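Local coordinates for protein farnesyltransferase, putative (Trypanosoma cruzi, PDB 3WCA) that probably catalyses the magnesium-dependent condensation of two farnesyl diphosphate molecules, with reduction by NAD(P)H, to give squalene on the route to lanosterol, at residues L28-D33 / Y114-R119; V44-L49 / D55-F60; P86-H91 / T95-S100; D208-I213 / A236-L241. The protein carries 1 engineered substitution. All blocks are in the same frame, centred on the assembly; numbering follows the deposited sequence.

Interaction 1: residues L28-D33 / Y114-R119; sequences LRFCYD and YTHVTR
Phe30 and His116 form an offset ring stack. The centroids lie 4.5 Å apart and the planes are tilted by 27°. ND1 of His116 sits over one face of the Phe30 ring, toward its rim. In return, the Phe30 CB methylene covers a face of the imidazole as a CH-pi contact, 4.2 Å from the centroid. With CG of Phe30 anti to the backbone N (chi1 168°), the phenyl ring extends across the base of His116, and Phe30 CD2 comes within 3.5 Å of His116 CB.

These rings join helix 26-38 to helix 115-122 in the all-helical squalene/phytoene synthase fold. The axes of the two short segments approach to 8.6 Å and cross at -120°.

A second apolar contact is made by sulfur. Cys31 SG lies 3.9 Å from Val117 CA and 4.2 Å from Val117 CG2. The same cysteine also packs on Leu62 of helix 51-72.

On the second segment, Thr115 O accepts from both Arg119 N and Thr118 OG1. The Thr118 OG1 to Thr115 O bond is 2.9 Å, with the hydroxyl lying out of the carbonyl plane. His116 ND1 makes a weak bond to Arg113 O, in the loop just before.

Interaction 2: residues V44-L49 / D55-F60; sequences VVIMEL and DAVCIF
Ile46 and Leu49 meet Val57 and Cys58 in a small, fully apolar contact. It joins the 3-10 turn 46-48 and the residue after it, which follow helix 40-45, to helix 51-72. This is a tight connection between successive helices in the squalene/phytoene synthase fold. The tip of Ile46 does most of the touching. Its CD1 lies 3.5 Å from Cys58 CB and is packed just as tightly on Cys58 CA. Ile46 CD1 is also 3.9 Å from Val57 CG1, and the two side chains slide past each other in opposite directions. The other valine branch faces the leucine: Val57 CG2 is 3.8 Å from Leu49 CD1. Ile46 reaches this far because its chain is extended, with chi1 at -161° and chi2 at -176°. Farther out, Leu35 of helix 26-38 touches Ile46, and Leu172 and Leu175 of helix 154-179 back Val57. The Val57 side chain is about 8 Å from the bound thiodiphosphate ligand. Arg54 NH1 bonds to Leu49 O. Within the 3-10 turn, Leu49 N donates to Ile46 O at 3.1 Å.

Interaction 3: residues P86-H91 / T95-S100; sequences PKFHEH and TTWCMS
The imidazole of His91 lies flat on the indole of Trp97 in a face-to-face stack. The planes differ by 6°, and the His91 centroid is 3.5 Å from that of the five-membered ring. Overlap is extensive: His91 CE1 is 3.4 Å from Trp97 NE1, and His91 CD2 is 3.4 Å from Trp97 CE2. The nitrogens His91 NE2 and Trp97 NE1 also come close, but at a poor angle, so the pair is a stack and not a bond. The opposite face of the imidazole is covered by Lys87 O, 3.3 Å above the plane and over its centre. The histidine ring is therefore held between an indole and a peptide carbonyl. His91 CB adds a CH-pi contact to the same indole face.

Phe88 completes an aromatic cluster. Its CE1 touches Trp97 CH2 at 3.7 Å, with the two six-membered ring planes at 78°. Phe88 CG is anti to its own backbone nitrogen (chi1 -154°), which carries the ring to the far end of the indole.

The cluster ties together two parts of the long loop between helix 78-84 and helix 105-112. The ring of Tyr114, next to helix 115-122, meets Trp97 nearly at right angles. Phe88 packs on Ala66 and Leu67 of helix 51-72 and on Leu111 of helix 105-112.

Interaction 4: residues D208-I213 / A236-L241; sequences DFYEDI and AFKDEL
Phe209 and Ile213 both face residues 236-241 from one helical turn, whose shortest backbone bond is the 2.8 Å link from Asp212 N to Asp208 O. A second bond joins two of the contact residues: Ile213 N donates to Phe209 O at 2.9 Å. The helical turn places Phe209 and Ile213 on the same side, toward residues 236-241.

Lys238 carries the larger share of the contact, through its methylenes. Its CD lies 3.7 Å from Ile213 CG2, and its CG lies 4.1 Å from Tyr210 CE1. The lysine comes to the edge of the tyrosine ring, near the ring plane. CG and CD lie against both Ile213 and Tyr210, and the chain bends at chi3 (-73°).

The two phenylalanines make a separate apolar contact. Phe209 CE2 is 4.1 Å from Phe237 CB. Phe209 CZ reaches the edge of the Phe237 ring at CD2, also at 4.1 Å, and the side chains cross at about a right angle. Outside the contact, the Phe209 ring also meets Trp222 and Phe301. Phe237 reaches on to Ala246 and Cys249 of helix 243-258.

The short helix 209-213 is set off from helix 191-207 by Asp208. The contact joins this short helix to a 3-10 turn within the all-helical squalene/phytoene synthase fold.

Interactions 1, 2 and 3 lie together, and interaction 4 stands apart. Centres of 1 and 2 are 13 Å apart, and those of 1 and 3 are 14 Å apart. Both pairs touch: Tyr32 OH probably bonds to Asp55 OD1 at 2.7 Å, and Tyr114 packs on Phe88. Along the chain, interactions 2 and 3 follow each other between the two segments of interaction 1. In interaction 1, helix 26-38 packs against helix 115-122, beside helix 51-72. That last helix also carries the magnesium ligands Asp68, Glu71 and Asp72. Interaction 4 comes later, with its centre 34 to 38 Å from the others.

Interaction 1: residues L28-D33 / Y114-R119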
loop_
_atom_site.group_PDB
_atom_site.type_symbol
_atom_site.label_atom_id
_atom_site.label_comp_id
_atom_site.label_asym_id
_atom_site.label_seq_id
_atom_site.Cartn_x
_atom_site.Cartn_y
_atom_site.Cartn_z
ATOM N N LEU A 28 16.264 -6.260 17.515
ATOM C CA LEU A 28 15.235 -6.870 16.685
ATOM C C LEU A 28 13.909 -6.885 17.430
ATOM O O LEU A 28 12.865 -6.595 16.851
ATOM C CB LEU A 28 15.619 -8.297 16.292
ATOM C CG LEU A 28 16.427 -8.439 15.003
ATOM C CD1 LEU A 28 16.618 -9.915 14.675
ATOM C CD2 LEU A 28 15.696 -7.739 13.866
ATOM N N ARG A 29 13.947 -7.208 18.717
ATOM C CA ARG A 29 12.720 -7.250 19.505
ATOM C C ARG A 29 12.009 -5.902 19.526
ATOM O O ARG A 29 10.783 -5.840 19.420
ATOM C CB ARG A 29 13.013 -7.721 20.933
ATOM C CG ARG A 29 13.262 -9.227 21.023
ATOM C CD ARG A 29 13.527 -9.680 22.457
ATOM N NE ARG A 29 13.682 -11.132 22.540
ATOM C CZ ARG A 29 12.679 -12.003 22.457
ATOM N NH1 ARG A 29 11.431 -11.578 22.295
ATOM N NH2 ARG A 29 12.925 -13.304 22.520
ATOM N N PHE A 30 12.776 -4.824 19.662
ATOM C CA PHE A 30 12.190 -3.495 19.671
ATOM C C PHE A 30 11.540 -3.277 18.313
ATOM O O PHE A 30 10.408 -2.797 18.215
ATOM C CB PHE A 30 13.262 -2.431 19.885
ATOM C CG PHE A 30 12.774 -1.029 19.630
ATOM C CD1 PHE A 30 12.165 -0.295 20.641
ATOM C CD2 PHE A 30 12.885 -0.463 18.363
ATOM C CE1 PHE A 30 11.676 0.981 20.394
ATOM C CE2 PHE A 30 12.396 0.813 18.103
ATOM C CZ PHE A 30 11.792 1.536 19.115
ATOM N N CYS A 31 12.276 -3.621 17.262
ATOM C CA CYS A 31 11.780 -3.472 15.900
ATOM C C CYS A 31 10.407 -4.116 15.738
ATOM O O CYS A 31 9.463 -3.480 15.271
ATOM C CB CYS A 31 12.764 -4.097 14.912
ATOM S SG CYS A 31 14.244 -3.107 14.602
ATOM N N TYR A 32 10.302 -5.381 16.128
ATOM C CA TYR A 32 9.042 -6.098 16.019
ATOM C C TYR A 32 8.002 -5.512 16.958
ATOM O O TYR A 32 6.806 -5.575 16.682
ATOM C CB TYR A 32 9.255 -7.584 16.311
ATOM C CG TYR A 32 9.831 -8.358 15.144
ATOM C CD1 TYR A 32 9.079 -8.581 13.989
ATOM C CD2 TYR A 32 11.129 -8.863 15.190
ATOM C CE1 TYR A 32 9.606 -9.286 12.908
ATOM C CE2 TYR A 32 11.664 -9.572 14.113
ATOM C CZ TYR A 32 10.900 -9.779 12.977
ATOM O OH TYR A 32 11.433 -10.478 11.919
ATOM N N ASP A 33 8.458 -4.935 18.065
ATOM C CA ASP A 33 7.552 -4.322 19.028
ATOM C C ASP A 33 7.024 -2.996 18.508
ATOM O O ASP A 33 5.847 -2.677 18.674
ATOM C CB ASP A 33 8.261 -4.092 20.361
ATOM C CG ASP A 33 8.089 -5.247 21.321
ATOM O OD1 ASP A 33 8.178 -6.416 20.880
ATOM O OD2 ASP A 33 7.874 -4.982 22.525
ATOM N N TYR A 114 15.566 5.374 17.050
ATOM C CA TYR A 114 15.874 4.823 15.734
ATOM C C TYR A 114 17.169 4.012 15.718
ATOM O O TYR A 114 17.489 3.352 14.729
ATOM C CB TYR A 114 15.965 5.961 14.716
ATOM C CG TYR A 114 15.912 5.512 13.271
ATOM C CD1 TYR A 114 14.715 5.071 12.700
ATOM C CD2 TYR A 114 17.051 5.553 12.467
ATOM C CE1 TYR A 114 14.653 4.688 11.364
ATOM C CE2 TYR A 114 17.000 5.172 11.131
ATOM C CZ TYR A 114 15.797 4.745 10.585
ATOM O OH TYR A 114 15.735 4.399 9.261
ATOM N N THR A 115 17.911 4.055 16.818
ATOM C CA THR A 115 19.163 3.317 16.904
ATOM C C THR A 115 18.955 1.813 16.757
ATOM O O THR A 115 19.743 1.127 16.102
ATOM C CB THR A 115 19.863 3.558 18.250
ATOM O OG1 THR A 115 19.940 4.963 18.505
ATOM C CG2 THR A 115 21.265 2.981 18.226
ATOM N N HIS A 116 17.896 1.296 17.369
ATOM C CA HIS A 116 17.633 -0.139 17.304
ATOM C C HIS A 116 17.475 -0.646 15.886
ATOM O O HIS A 116 17.874 -1.762 15.576
ATOM C CB HIS A 116 16.389 -0.499 18.107
ATOM C CG HIS A 116 16.519 -0.227 19.570
ATOM N ND1 HIS A 116 15.934 0.861 20.179
ATOM C CD2 HIS A 116 17.184 -0.893 20.543
ATOM C CE1 HIS A 116 16.233 0.856 21.467
ATOM N NE2 HIS A 116 16.991 -0.198 21.714
ATOM N N VAL A 117 16.894 0.183 15.028
ATOM C CA VAL A 117 16.675 -0.188 13.638
ATOM C C VAL A 117 17.985 -0.238 12.860
ATOM O O VAL A 117 18.234 -1.177 12.109
ATOM C CB VAL A 117 15.728 0.815 12.934
ATOM C CG1 VAL A 117 15.388 0.312 11.545
ATOM C CG2 VAL A 117 14.474 1.007 13.753
ATOM N N THR A 118 18.819 0.783 13.027
ATOM C CA THR A 118 20.092 0.812 12.313
ATOM C C THR A 118 21.010 -0.304 12.792
ATOM O O THR A 118 21.751 -0.884 11.997
ATOM C CB THR A 118 20.795 2.162 12.471
ATOM O OG1 THR A 118 20.965 2.455 13.862
ATOM C CG2 THR A 118 19.973 3.261 11.814
ATOM N N ARG A 119 20.964 -0.618 14.083
ATOM C CA ARG A 119 21.804 -1.701 14.600
ATOM C C ARG A 119 21.372 -2.999 13.939
ATOM O O ARG A 119 22.184 -3.715 13.361
ATOM C CB ARG A 119 21.655 -1.858 16.112
ATOM C CG ARG A 119 22.086 -0.670 16.929
ATOM C CD ARG A 119 22.258 -1.092 18.372
ATOM N NE ARG A 119 22.352 0.048 19.274
ATOM C CZ ARG A 119 22.976 0.012 20.447
ATOM N NH1 ARG A 119 23.567 -1.108 20.855
ATOM N NH2 ARG A 119 23.000 1.091 21.216
#

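Interaction 2: residues V44-L49 / D55-F60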
loop_
_atom_site.group_PDB
_atom_site.type_symbol
_atom_site.label_atom_id
_atom_site.label_comp_id
_atom_site.label_asym_id
_atom_site.label_seq_id
_atom_site.Cartn_x
_atom_site.Cartn_y
_atom_site.Cartn_z
ATOM N N VAL A 44 0.906 -8.477 11.398
ATOM C CA VAL A 44 0.315 -9.794 11.499
ATOM C C VAL A 44 0.762 -10.576 10.282
ATOM O O VAL A 44 1.258 -11.697 10.387
ATOM C CB VAL A 44 -1.230 -9.745 11.505
ATOM C CG1 VAL A 44 -1.787 -11.160 11.495
ATOM C CG2 VAL A 44 -1.736 -9.000 12.736
ATOM N N VAL A 45 0.587 -9.966 9.121
ATOM C CA VAL A 45 0.939 -10.607 7.870
ATOM C C VAL A 45 2.416 -10.949 7.780
ATOM O O VAL A 45 2.782 -11.993 7.246
ATOM C CB VAL A 45 0.568 -9.710 6.677
ATOM C CG1 VAL A 45 0.781 -10.457 5.383
ATOM C CG2 VAL A 45 -0.881 -9.264 6.806
ATOM N N ILE A 46 3.265 -10.068 8.299
ATOM C CA ILE A 46 4.692 -10.294 8.243
ATOM C C ILE A 46 5.091 -11.594 8.954
ATOM O O ILE A 46 6.123 -12.180 8.644
ATOM C CB ILE A 46 5.462 -9.100 8.859
ATOM C CG1 ILE A 46 6.916 -9.121 8.384
ATOM C CG2 ILE A 46 5.388 -9.148 10.389
ATOM C CD1 ILE A 46 7.780 -8.039 9.015
ATOM N N MET A 47 4.264 -12.058 9.883
ATOM C CA MET A 47 4.577 -13.278 10.618
ATOM C C MET A 47 4.528 -14.533 9.755
ATOM O O MET A 47 4.984 -15.593 10.174
ATOM C CB MET A 47 3.639 -13.422 11.822
ATOM C CG MET A 47 3.850 -12.349 12.889
ATOM S SD MET A 47 5.589 -12.249 13.447
ATOM C CE MET A 47 5.684 -10.521 13.975
ATOM N N GLU A 48 3.967 -14.406 8.557
ATOM C CA GLU A 48 3.879 -15.509 7.597
ATOM C C GLU A 48 5.277 -15.846 7.065
ATOM O O GLU A 48 5.537 -16.967 6.619
ATOM C CB GLU A 48 3.008 -15.112 6.398
ATOM C CG GLU A 48 1.507 -14.942 6.674
ATOM C CD GLU A 48 0.874 -16.187 7.281
ATOM O OE1 GLU A 48 1.331 -17.307 6.972
ATOM O OE2 GLU A 48 -0.091 -16.044 8.059
ATOM N N LEU A 49 6.169 -14.863 7.105
ATOM C CA LEU A 49 7.530 -15.024 6.609
ATOM C C LEU A 49 8.448 -15.742 7.580
ATOM O O LEU A 49 8.296 -15.630 8.805
ATOM C CB LEU A 49 8.131 -13.654 6.267
ATOM C CG LEU A 49 7.485 -12.940 5.075
ATOM C CD1 LEU A 49 8.049 -11.542 4.953
ATOM C CD2 LEU A 49 7.745 -13.720 3.798
ATOM N N ASP A 55 13.026 -10.730 9.312
ATOM C CA ASP A 55 13.826 -9.688 9.946
ATOM C C ASP A 55 14.126 -8.606 8.924
ATOM O O ASP A 55 13.998 -7.424 9.213
ATOM C CB ASP A 55 15.154 -10.245 10.482
ATOM C CG ASP A 55 14.963 -11.226 11.627
ATOM O OD1 ASP A 55 14.055 -11.012 12.456
ATOM O OD2 ASP A 55 15.739 -12.205 11.702
ATOM N N ALA A 56 14.530 -9.022 7.728
ATOM C CA ALA A 56 14.861 -8.079 6.670
ATOM C C ALA A 56 13.639 -7.234 6.288
ATOM O O ALA A 56 13.733 -6.010 6.152
ATOM C CB ALA A 56 15.378 -8.829 5.461
ATOM N N VAL A 57 12.496 -7.890 6.112
ATOM C CA VAL A 57 11.272 -7.186 5.752
ATOM C C VAL A 57 10.799 -6.286 6.896
ATOM O O VAL A 57 10.320 -5.174 6.659
ATOM C CB VAL A 57 10.169 -8.181 5.348
ATOM C CG1 VAL A 57 8.820 -7.493 5.293
ATOM C CG2 VAL A 57 10.499 -8.767 3.995
ATOM N N CYS A 58 10.945 -6.743 8.136
ATOM C CA CYS A 58 10.531 -5.919 9.267
ATOM C C CYS A 58 11.341 -4.624 9.373
ATOM O O CYS A 58 10.794 -3.555 9.664
ATOM C CB CYS A 58 10.664 -6.687 10.574
ATOM S SG CYS A 58 10.424 -5.634 11.996
ATOM N N ILE A 59 12.648 -4.729 9.153
ATOM C CA ILE A 59 13.529 -3.567 9.217
ATOM C C ILE A 59 13.263 -2.642 8.032
ATOM O O ILE A 59 13.303 -1.418 8.163
ATOM C CB ILE A 59 15.010 -3.999 9.199
ATOM C CG1 ILE A 59 15.286 -4.912 10.385
ATOM C CG2 ILE A 59 15.921 -2.768 9.235
ATOM C CD1 ILE A 59 14.785 -4.345 11.707
ATOM N N PHE A 60 13.017 -3.254 6.877
ATOM C CA PHE A 60 12.709 -2.545 5.646
ATOM C C PHE A 60 11.480 -1.665 5.867
ATOM O O PHE A 60 11.465 -0.479 5.512
ATOM C CB PHE A 60 12.426 -3.568 4.546
ATOM C CG PHE A 60 11.967 -2.971 3.250
ATOM C CD1 PHE A 60 12.556 -1.807 2.752
ATOM C CD2 PHE A 60 11.017 -3.635 2.467
ATOM C CE1 PHE A 60 12.215 -1.316 1.481
ATOM C CE2 PHE A 60 10.669 -3.158 1.201
ATOM C CZ PHE A 60 11.277 -1.990 0.702
#

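Interaction 3: residues P86-H91 / T95-S100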
loop_
_atom_site.group_PDB
_atom_site.type_symbol
_atom_site.label_atom_id
_atom_site.label_comp_id
_atom_site.label_asym_id
_atom_site.label_seq_id
_atom_site.Cartn_x
_atom_site.Cartn_y
_atom_site.Cartn_z
ATOM N N PRO A 86 16.115 13.327 1.747
ATOM C CA PRO A 86 17.108 12.844 0.775
ATOM C C PRO A 86 18.315 12.109 1.336
ATOM O O PRO A 86 18.909 11.276 0.653
ATOM C CB PRO A 86 17.503 14.115 0.029
ATOM C CG PRO A 86 16.230 14.906 0.052
ATOM C CD PRO A 86 15.804 14.745 1.497
ATOM N N LYS A 87 18.694 12.412 2.566
ATOM C CA LYS A 87 19.837 11.730 3.151
ATOM C C LYS A 87 19.414 10.766 4.250
ATOM O O LYS A 87 20.222 10.352 5.080
ATOM C CB LYS A 87 20.859 12.746 3.687
ATOM C CG LYS A 87 20.303 13.805 4.631
ATOM C CD LYS A 87 21.446 14.636 5.221
ATOM C CE LYS A 87 20.964 15.588 6.308
ATOM N NZ LYS A 87 20.262 16.779 5.763
ATOM N N PHE A 88 18.142 10.388 4.242
ATOM C CA PHE A 88 17.650 9.475 5.250
ATOM C C PHE A 88 18.346 8.140 5.116
ATOM O O PHE A 88 18.728 7.540 6.111
ATOM C CB PHE A 88 16.148 9.270 5.117
ATOM C CG PHE A 88 15.486 8.890 6.404
ATOM C CD1 PHE A 88 15.170 9.866 7.346
ATOM C CD2 PHE A 88 15.187 7.560 6.682
ATOM C CE1 PHE A 88 14.559 9.521 8.551
ATOM C CE2 PHE A 88 14.577 7.205 7.881
ATOM C CZ PHE A 88 14.262 8.190 8.819
ATOM N N HIS A 89 18.517 7.681 3.883
ATOM C CA HIS A 89 19.172 6.402 3.636
ATOM C C HIS A 89 20.612 6.370 4.149
ATOM O O HIS A 89 21.125 5.307 4.497
ATOM C CB HIS A 89 19.156 6.074 2.141
ATOM C CG HIS A 89 20.138 6.866 1.333
ATOM N ND1 HIS A 89 20.104 8.242 1.256
ATOM C CD2 HIS A 89 21.178 6.472 0.560
ATOM C CE1 HIS A 89 21.081 8.661 0.471
ATOM N NE2 HIS A 89 21.746 7.606 0.035
ATOM N N GLU A 90 21.267 7.527 4.199
ATOM C CA GLU A 90 22.646 7.578 4.678
ATOM C C GLU A 90 22.745 7.226 6.157
ATOM O O GLU A 90 23.748 6.667 6.597
ATOM C CB GLU A 90 23.256 8.965 4.420
ATOM C CG GLU A 90 23.451 9.259 2.931
ATOM C CD GLU A 90 23.987 10.652 2.642
ATOM O OE1 GLU A 90 24.016 11.036 1.448
ATOM O OE2 GLU A 90 24.379 11.358 3.598
ATOM N N HIS A 91 21.699 7.530 6.919
ATOM C CA HIS A 91 21.693 7.242 8.348
ATOM C C HIS A 91 21.659 5.748 8.675
ATOM O O HIS A 91 21.929 5.347 9.808
ATOM C CB HIS A 91 20.510 7.938 9.013
ATOM C CG HIS A 91 20.430 9.401 8.712
ATOM N ND1 HIS A 91 21.535 10.223 8.726
ATOM C CD2 HIS A 91 19.375 10.192 8.402
ATOM C CE1 HIS A 91 21.165 11.458 8.438
ATOM N NE2 HIS A 91 19.860 11.466 8.237
ATOM N N THR A 95 24.764 4.170 13.424
ATOM C CA THR A 95 24.092 3.652 14.613
ATOM C C THR A 95 23.851 4.638 15.755
ATOM O O THR A 95 23.338 4.253 16.806
ATOM C CB THR A 95 24.852 2.440 15.189
ATOM O OG1 THR A 95 26.214 2.808 15.436
ATOM C CG2 THR A 95 24.818 1.272 14.215
ATOM N N THR A 96 24.210 5.901 15.565
ATOM C CA THR A 96 24.003 6.884 16.619
ATOM C C THR A 96 22.978 7.934 16.213
ATOM O O THR A 96 22.571 8.770 17.020
ATOM C CB THR A 96 25.337 7.585 17.012
ATOM O OG1 THR A 96 25.093 8.520 18.068
ATOM C CG2 THR A 96 25.932 8.326 15.832
ATOM N N TRP A 97 22.543 7.874 14.962
ATOM C CA TRP A 97 21.571 8.835 14.464
ATOM C C TRP A 97 20.148 8.594 14.980
ATOM O O TRP A 97 19.743 7.453 15.210
ATOM C CB TRP A 97 21.552 8.820 12.935
ATOM C CG TRP A 97 20.717 9.914 12.374
ATOM C CD1 TRP A 97 21.125 11.178 12.070
ATOM C CD2 TRP A 97 19.309 9.873 12.121
ATOM N NE1 TRP A 97 20.058 11.931 11.645
ATOM C CE2 TRP A 97 18.929 11.154 11.666
ATOM C CE3 TRP A 97 18.328 8.878 12.235
ATOM C CZ2 TRP A 97 17.609 11.471 11.325
ATOM C CZ3 TRP A 97 17.016 9.192 11.897
ATOM C CH2 TRP A 97 16.671 10.479 11.446
ATOM N N CYS A 98 19.404 9.684 15.160
ATOM C CA CYS A 98 18.013 9.639 15.611
ATOM C C CYS A 98 17.395 11.038 15.499
ATOM O O CYS A 98 18.113 12.034 15.396
ATOM C CB CYS A 98 17.918 9.118 17.051
ATOM S SG CYS A 98 18.510 10.241 18.323
ATOM N N MET A 99 16.065 11.105 15.509
ATOM C CA MET A 99 15.344 12.373 15.382
ATOM C C MET A 99 14.411 12.573 16.578
ATOM O O MET A 99 13.622 11.684 16.914
ATOM C CB MET A 99 14.546 12.367 14.078
ATOM C CG MET A 99 14.070 13.725 13.621
ATOM S SD MET A 99 13.284 13.606 12.014
ATOM C CE MET A 99 14.698 13.636 10.918
ATOM N N SER A 100 14.473 13.752 17.196
ATOM C CA SER A 100 13.682 14.025 18.394
ATOM C C SER A 100 12.319 14.709 18.344
ATOM O O SER A 100 11.441 14.355 19.130
ATOM C CB SER A 100 14.548 14.778 19.407
ATOM O OG SER A 100 15.621 13.970 19.859
#

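Interaction 4: residues D208-I213 / A236-L241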
loop_
_atom_site.group_PDB
_atom_site.type_symbol
_atom_site.label_atom_id
_atom_site.label_comp_id
_atom_site.label_asym_id
_atom_site.label_seq_id
_atom_site.Cartn_x
_atom_site.Cartn_y
_atom_site.Cartn_z
ATOM N N ASP A 208 -10.062 5.519 2.530
ATOM C CA ASP A 208 -9.805 6.577 3.507
ATOM C C ASP A 208 -10.124 8.008 3.080
ATOM O O ASP A 208 -9.703 8.953 3.741
ATOM C CB ASP A 208 -8.342 6.518 3.976
ATOM C CG ASP A 208 -7.983 5.184 4.623
ATOM O OD1 ASP A 208 -8.893 4.516 5.153
ATOM O OD2 ASP A 208 -6.785 4.810 4.609
ATOM N N PHE A 209 -10.869 8.175 1.991
ATOM C CA PHE A 209 -11.214 9.515 1.523
ATOM C C PHE A 209 -11.723 10.467 2.606
ATOM O O PHE A 209 -11.157 11.539 2.806
ATOM C CB PHE A 209 -12.267 9.451 0.417
ATOM C CG PHE A 209 -12.755 10.809 -0.031
ATOM C CD1 PHE A 209 -12.036 11.555 -0.954
ATOM C CD2 PHE A 209 -13.920 11.355 0.504
ATOM C CE1 PHE A 209 -12.465 12.818 -1.336
ATOM C CE2 PHE A 209 -14.354 12.627 0.121
ATOM C CZ PHE A 209 -13.625 13.353 -0.797
ATOM N N TYR A 210 -12.801 10.090 3.289
ATOM C CA TYR A 210 -13.385 10.954 4.311
ATOM C C TYR A 210 -12.417 11.299 5.430
ATOM O O TYR A 210 -12.254 12.464 5.791
ATOM C CB TYR A 210 -14.627 10.309 4.919
ATOM C CG TYR A 210 -15.405 11.235 5.833
ATOM C CD1 TYR A 210 -16.025 12.381 5.336
ATOM C CD2 TYR A 210 -15.534 10.958 7.195
ATOM C CE1 TYR A 210 -16.755 13.228 6.167
ATOM C CE2 TYR A 210 -16.262 11.800 8.037
ATOM C CZ TYR A 210 -16.869 12.930 7.515
ATOM O OH TYR A 210 -17.601 13.754 8.341
ATOM N N GLU A 211 -11.798 10.272 5.992
ATOM C CA GLU A 211 -10.837 10.447 7.068
ATOM C C GLU A 211 -9.710 11.377 6.629
ATOM O O GLU A 211 -9.258 12.221 7.394
ATOM C CB GLU A 211 -10.262 9.085 7.458
ATOM C CG GLU A 211 -9.180 9.123 8.518
ATOM C CD GLU A 211 -8.594 7.749 8.763
ATOM O OE1 GLU A 211 -9.380 6.805 8.996
ATOM O OE2 GLU A 211 -7.353 7.612 8.720
ATOM N N ASP A 212 -9.260 11.223 5.391
ATOM C CA ASP A 212 -8.179 12.062 4.892
ATOM C C ASP A 212 -8.579 13.517 4.664
ATOM O O ASP A 212 -7.835 14.438 5.030
ATOM C CB ASP A 212 -7.607 11.485 3.592
ATOM C CG ASP A 212 -6.860 10.165 3.807
ATOM O OD1 ASP A 212 -6.366 9.938 4.928
ATOM O OD2 ASP A 212 -6.752 9.367 2.852
ATOM N N ILE A 213 -9.753 13.726 4.069
ATOM C CA ILE A 213 -10.219 15.077 3.767
ATOM C C ILE A 213 -10.665 15.833 5.021
ATOM O O ILE A 213 -10.766 17.062 5.009
ATOM C CB ILE A 213 -11.384 15.044 2.743
ATOM C CG1 ILE A 213 -11.517 16.403 2.060
ATOM C CG2 ILE A 213 -12.699 14.696 3.441
ATOM C CD1 ILE A 213 -12.376 16.361 0.809
ATOM N N ALA A 236 -17.106 18.837 -1.566
ATOM C CA ALA A 236 -18.554 18.775 -1.758
ATOM C C ALA A 236 -19.097 17.367 -1.530
ATOM O O ALA A 236 -20.268 17.192 -1.195
ATOM C CB ALA A 236 -18.919 19.255 -3.164
ATOM N N PHE A 237 -18.240 16.369 -1.715
ATOM C CA PHE A 237 -18.633 14.971 -1.537
ATOM C C PHE A 237 -19.003 14.640 -0.097
ATOM O O PHE A 237 -19.521 13.561 0.189
ATOM C CB PHE A 237 -17.508 14.037 -1.999
ATOM C CG PHE A 237 -17.251 14.081 -3.484
ATOM C CD1 PHE A 237 -18.169 14.675 -4.353
ATOM C CD2 PHE A 237 -16.112 13.493 -4.019
ATOM C CE1 PHE A 237 -17.952 14.679 -5.730
ATOM C CE2 PHE A 237 -15.888 13.493 -5.389
ATOM C CZ PHE A 237 -16.812 14.088 -6.249
ATOM N N LYS A 238 -18.750 15.568 0.815
ATOM C CA LYS A 238 -19.076 15.321 2.211
ATOM C C LYS A 238 -20.554 15.591 2.504
ATOM O O LYS A 238 -21.084 15.157 3.533
ATOM C CB LYS A 238 -18.181 16.186 3.107
ATOM C CG LYS A 238 -16.695 15.832 3.010
ATOM C CD LYS A 238 -15.837 16.653 3.966
ATOM C CE LYS A 238 -15.681 18.094 3.500
ATOM N NZ LYS A 238 -14.801 18.881 4.416
ATOM N N ASP A 239 -21.208 16.285 1.571
ATOM C CA ASP A 239 -22.617 16.690 1.691
ATOM C C ASP A 239 -23.568 15.717 0.999
ATOM O O ASP A 239 -23.345 15.342 -0.148
ATOM C CB ASP A 239 -22.779 18.089 1.068
ATOM C CG ASP A 239 -24.149 18.719 1.333
ATOM O OD1 ASP A 239 -25.176 18.010 1.293
ATOM O OD2 ASP A 239 -24.201 19.948 1.565
ATOM N N GLU A 240 -24.631 15.306 1.686
ATOM C CA GLU A 240 -25.605 14.407 1.066
ATOM C C GLU A 240 -26.136 15.039 -0.229
ATOM O O GLU A 240 -26.542 14.341 -1.158
ATOM C CB GLU A 240 -26.777 14.138 2.015
ATOM C CG GLU A 240 -27.949 13.434 1.337
ATOM C CD GLU A 240 -29.062 13.056 2.296
ATOM O OE1 GLU A 240 -29.349 13.842 3.227
ATOM O OE2 GLU A 240 -29.666 11.974 2.109
ATOM N N LEU A 241 -26.122 16.365 -0.280
ATOM C CA LEU A 241 -26.590 17.118 -1.442
ATOM C C LEU A 241 -25.979 16.618 -2.753
ATOM O O LEU A 241 -26.676 16.467 -3.749
ATOM C CB LEU A 241 -26.273 18.614 -1.255
ATOM C CG LEU A 241 -26.409 19.562 -2.456
ATOM C CD1 LEU A 241 -27.833 19.530 -2.987
ATOM C CD2 LEU A 241 -26.028 20.976 -2.037
#